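Local coordinates for protein PrgA (Enterococcus faecalis, PDB 6Z9K) that protects its enterococcal host from unwanted conjugation as a cell-wall-anchored surface exclusion protein, of which this piece is the metal-binding CAP domain, at residues G149-E154 / I208-H213. Sequence-based numbering, arbitrary orientation.
Sequences GYYETE and ISPKIH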
ATOM      1  N   GLY A 149      -6.603   9.230   7.451  1.00 24.93           N
ATOM      2  CA  GLY A 149      -6.144  10.441   8.154  1.00 25.97           C
ATOM      3  C   GLY A 149      -4.670  10.727   7.896  1.00 25.37           C
ATOM      4  O   GLY A 149      -4.048  11.446   8.712  1.00 24.02           O
ATOM      5  N   TYR A 150      -4.158  10.241   6.772  1.00 22.99           N
ATOM      6  CA  TYR A 150      -2.748  10.472   6.395  1.00 23.54           C
ATOM      7  C   TYR A 150      -2.638  11.717   5.521  1.00 25.35           C
ATOM      8  O   TYR A 150      -1.508  12.195   5.340  1.00 25.80           O
ATOM      9  CB  TYR A 150      -2.189   9.269   5.645  1.00 21.38           C
ATOM     10  CG  TYR A 150      -1.780   8.155   6.544  1.00 21.75           C
ATOM     11  CD1 TYR A 150      -2.672   7.177   6.952  1.00 21.58           C
ATOM     12  CD2 TYR A 150      -0.469   8.042   7.005  1.00 20.29           C
ATOM     13  CE1 TYR A 150      -2.290   6.179   7.822  1.00 22.10           C
ATOM     14  CE2 TYR A 150      -0.071   7.030   7.837  1.00 20.70           C
ATOM     15  CZ  TYR A 150      -0.970   6.080   8.252  1.00 21.43           C
ATOM     16  OH  TYR A 150      -0.449   5.165   9.112  1.00 22.57           O
ATOM     17  N   TYR A 151      -3.743  12.224   4.980  1.00 26.07           N
ATOM     18  CA  TYR A 151      -3.747  13.398   4.058  1.00 27.13           C
ATOM     19  C   TYR A 151      -5.117  14.103   4.102  1.00 29.87           C
ATOM     20  O   TYR A 151      -5.985  13.651   4.816  1.00 29.28           O
ATOM     21  CB  TYR A 151      -3.317  12.994   2.636  1.00 25.65           C
ATOM     22  CG  TYR A 151      -4.338  12.189   1.874  1.00 23.45           C
ATOM     23  CD1 TYR A 151      -4.502  10.831   2.088  1.00 22.11           C
ATOM     24  CD2 TYR A 151      -5.091  12.752   0.874  1.00 23.31           C
ATOM     25  CE1 TYR A 151      -5.457  10.074   1.411  1.00 21.36           C
ATOM     26  CE2 TYR A 151      -6.027  12.015   0.169  1.00 22.88           C
ATOM     27  CZ  TYR A 151      -6.215  10.666   0.422  1.00 21.66           C
ATOM     28  OH  TYR A 151      -7.163   9.928  -0.258  1.00 21.23           O
ATOM     29  N   GLU A 152      -5.231  15.265   3.455  1.00 35.67           N
ATOM     30  CA  GLU A 152      -6.473  16.092   3.382  1.00 39.32           C
ATOM     31  C   GLU A 152      -6.751  16.460   1.925  1.00 38.69           C
ATOM     32  O   GLU A 152      -5.789  16.650   1.216  1.00 41.56           O
ATOM     33  CB  GLU A 152      -6.335  17.389   4.190  1.00 42.41           C
ATOM     34  CG  GLU A 152      -6.207  17.179   5.692  1.00 44.38           C
ATOM     35  CD  GLU A 152      -4.814  16.793   6.167  1.00 44.62           C
ATOM     36  OE1 GLU A 152      -4.676  15.750   6.850  1.00 47.07           O
ATOM     37  OE2 GLU A 152      -3.882  17.533   5.869  1.00 46.12           O
ATOM     38  N   THR A 153      -8.028  16.600   1.546  1.00 42.73           N
ATOM     39  CA  THR A 153      -8.497  16.984   0.188  1.00 41.52           C
ATOM     40  C   THR A 153      -8.954  18.451   0.218  1.00 44.88           C
ATOM     41  O   THR A 153      -9.815  18.742   1.053  1.00 43.12           O
ATOM     42  CB  THR A 153      -9.654  16.085  -0.271  1.00 43.75           C
ATOM     43  OG1 THR A 153     -10.654  15.944   0.747  1.00 42.93           O
ATOM     44  CG2 THR A 153      -9.165  14.697  -0.642  1.00 43.97           C
ATOM     45  N   GLU A 154      -8.315  19.337  -0.560  1.00 45.61           N
ATOM     46  CA  GLU A 154      -8.789  20.740  -0.779  1.00 47.33           C
ATOM     47  C   GLU A 154      -9.481  20.737  -2.134  1.00 45.50           C
ATOM     48  O   GLU A 154      -8.776  20.603  -3.145  1.00 42.64           O
ATOM     49  CB  GLU A 154      -7.645  21.745  -0.785  1.00 51.15           C
ATOM     50  CG  GLU A 154      -8.073  23.122  -1.302  1.00 58.12           C
ATOM     51  CD  GLU A 154      -7.322  24.314  -0.733  1.00 62.15           C
ATOM     52  OE1 GLU A 154      -6.445  24.107   0.142  1.00 69.82           O
ATOM     53  OE2 GLU A 154      -7.618  25.460  -1.157  1.00 68.10           O
ATOM     54  N   ILE A 208     -11.235  15.875   6.238  1.00 36.18           N
ATOM     55  CA  ILE A 208     -10.032  15.676   7.088  1.00 38.40           C
ATOM     56  C   ILE A 208      -9.835  14.173   7.289  1.00 36.80           C
ATOM     57  O   ILE A 208      -9.033  13.753   8.177  1.00 35.75           O
ATOM     58  CB  ILE A 208     -10.161  16.476   8.394  1.00 40.84           C
ATOM     59  CG1 ILE A 208     -11.287  15.957   9.294  1.00 42.38           C
ATOM     60  CG2 ILE A 208     -10.300  17.952   8.057  1.00 44.23           C
ATOM     61  CD1 ILE A 208     -11.386  16.697  10.625  1.00 43.76           C
ATOM     62  N   SER A 209     -10.501  13.370   6.457  1.00 36.07           N
ATOM     63  CA  SER A 209     -10.527  11.921   6.662  1.00 35.46           C
ATOM     64  C   SER A 209     -10.499  11.153   5.342  1.00 30.92           C
ATOM     65  O   SER A 209     -11.056  10.071   5.291  1.00 29.79           O
ATOM     66  CB  SER A 209     -11.783  11.661   7.398  1.00 38.81           C
ATOM     67  OG  SER A 209     -12.910  12.026   6.592  1.00 42.43           O
ATOM     68  N   PRO A 210      -9.807  11.606   4.272  1.00 28.66           N
ATOM     69  CA  PRO A 210      -9.748  10.797   3.059  1.00 25.27           C
ATOM     70  C   PRO A 210      -8.853   9.582   3.334  1.00 22.58           C
ATOM     71  O   PRO A 210      -8.075   9.533   4.324  1.00 22.53           O
ATOM     72  CB  PRO A 210      -9.212  11.725   1.985  1.00 26.57           C
ATOM     73  CG  PRO A 210      -8.328  12.669   2.776  1.00 28.52           C
ATOM     74  CD  PRO A 210      -8.983  12.823   4.148  1.00 30.06           C
ATOM     75  N   LYS A 211      -9.031   8.570   2.491  1.00 20.02           N
ATOM     76  CA  LYS A 211      -8.506   7.222   2.724  1.00 20.05           C
ATOM     77  C   LYS A 211      -7.584   6.780   1.614  1.00 18.16           C
ATOM     78  O   LYS A 211      -7.709   7.241   0.465  1.00 18.98           O
ATOM     79  CB  LYS A 211      -9.664   6.230   2.698  1.00 20.33           C
ATOM     80  CG  LYS A 211     -10.642   6.404   3.843  1.00 21.04           C
ATOM     81  CD  LYS A 211     -11.880   5.564   3.541  1.00 21.59           C
ATOM     82  CE  LYS A 211     -12.973   5.847   4.506  1.00 23.12           C
ATOM     83  NZ  LYS A 211     -14.210   5.127   4.143  1.00 21.29           N
ATOM     84  N   ILE A 212      -6.692   5.892   2.038  1.00 17.13           N
ATOM     85  CA  ILE A 212      -5.867   5.094   1.099  1.00 16.69           C
ATOM     86  C   ILE A 212      -6.287   3.646   1.258  1.00 15.50           C
ATOM     87  O   ILE A 212      -6.184   3.095   2.364  1.00 16.06           O
ATOM     88  CB  ILE A 212      -4.382   5.250   1.428  1.00 17.86           C
ATOM     89  CG1 ILE A 212      -3.970   6.729   1.454  1.00 20.05           C
ATOM     90  CG2 ILE A 212      -3.587   4.379   0.438  1.00 18.41           C
ATOM     91  CD1 ILE A 212      -2.579   6.986   2.043  1.00 19.86           C
ATOM     92  N   HIS A 213      -6.676   3.015   0.160  1.00 14.84           N
ATOM     93  CA  HIS A 213      -7.093   1.594   0.130  1.00 14.69           C
ATOM     94  C   HIS A 213      -5.998   0.791  -0.584  1.00 14.11           C
ATOM     95  O   HIS A 213      -5.820   0.981  -1.785  1.00 15.64           O
ATOM     96  CB  HIS A 213      -8.430   1.422  -0.642  1.00 14.18           C
ATOM     97  CG  HIS A 213      -9.575   2.282  -0.191  1.00 15.02           C
ATOM     98  ND1 HIS A 213     -10.637   1.774   0.547  1.00 14.84           N
ATOM     99  CD2 HIS A 213      -9.882   3.582  -0.429  1.00 14.87           C
ATOM    100  CE1 HIS A 213     -11.508   2.756   0.788  1.00 14.64           C
ATOM    101  NE2 HIS A 213     -11.072   3.865   0.196  1.00 15.99           N
TER
HETATM  102  O   HOH W   1      -5.425   8.605   4.594  1.00 19.52           O
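Where strand 144-148 ends, at the edge of the three-stranded antiparallel sheet of the CAP domain, the loop 149-154 turns across the start of the central strand 211-217, and Tyr151 comes down on Pro210. CG of Pro210 stands 3.7 Å from the centroid of the Tyr151 ring, 17° off its normal, a CH-pi contact displaced toward the CE2 rim. Proline suits the place: its rigid ring presents polarised C-H groups both to the aromatic face and to the backbone, CD lying 3.2 Å from Tyr151 O. The tyrosine adds a polar end to its flat face, for OH donates a hydrogen bond to Lys211 O at 2.8 Å. The acceptor sits in the plane of the ring, yet the hydroxyl approaches from above the carbonyl plane, 50° out of it. With chi1 at 72°, CG is held between the backbone N and the carbonyl carbon, which folds the ring back over the proline. Ile212 meets the same ring obliquely, CG1 being 3.7 Å from Tyr151 CE1; its own backbone pairs with Gly147, in strand 144-148, just before the loop begins. At that junction Gly149 N makes a weak but straight hydrogen bond of 3.5 Å to Pro210 O. A water bridges the same carbonyl to the next residue, donating to Pro210 O and accepting from Tyr150 N. Gly149 has a positive phi, which glycine adopts easily. Thr153 lays its methyl CG2 4.0 Å from Pro210 CB, while OG1 turns to Glu204 O, a division of labour that fits a branched, half-polar residue. Beyond the sheet, the hydroxyl of Tyr150 is hydrogen-bonded to Asn173 ND2 in helix 160-176, its side chain about 9 Å from the bound magnesium ion.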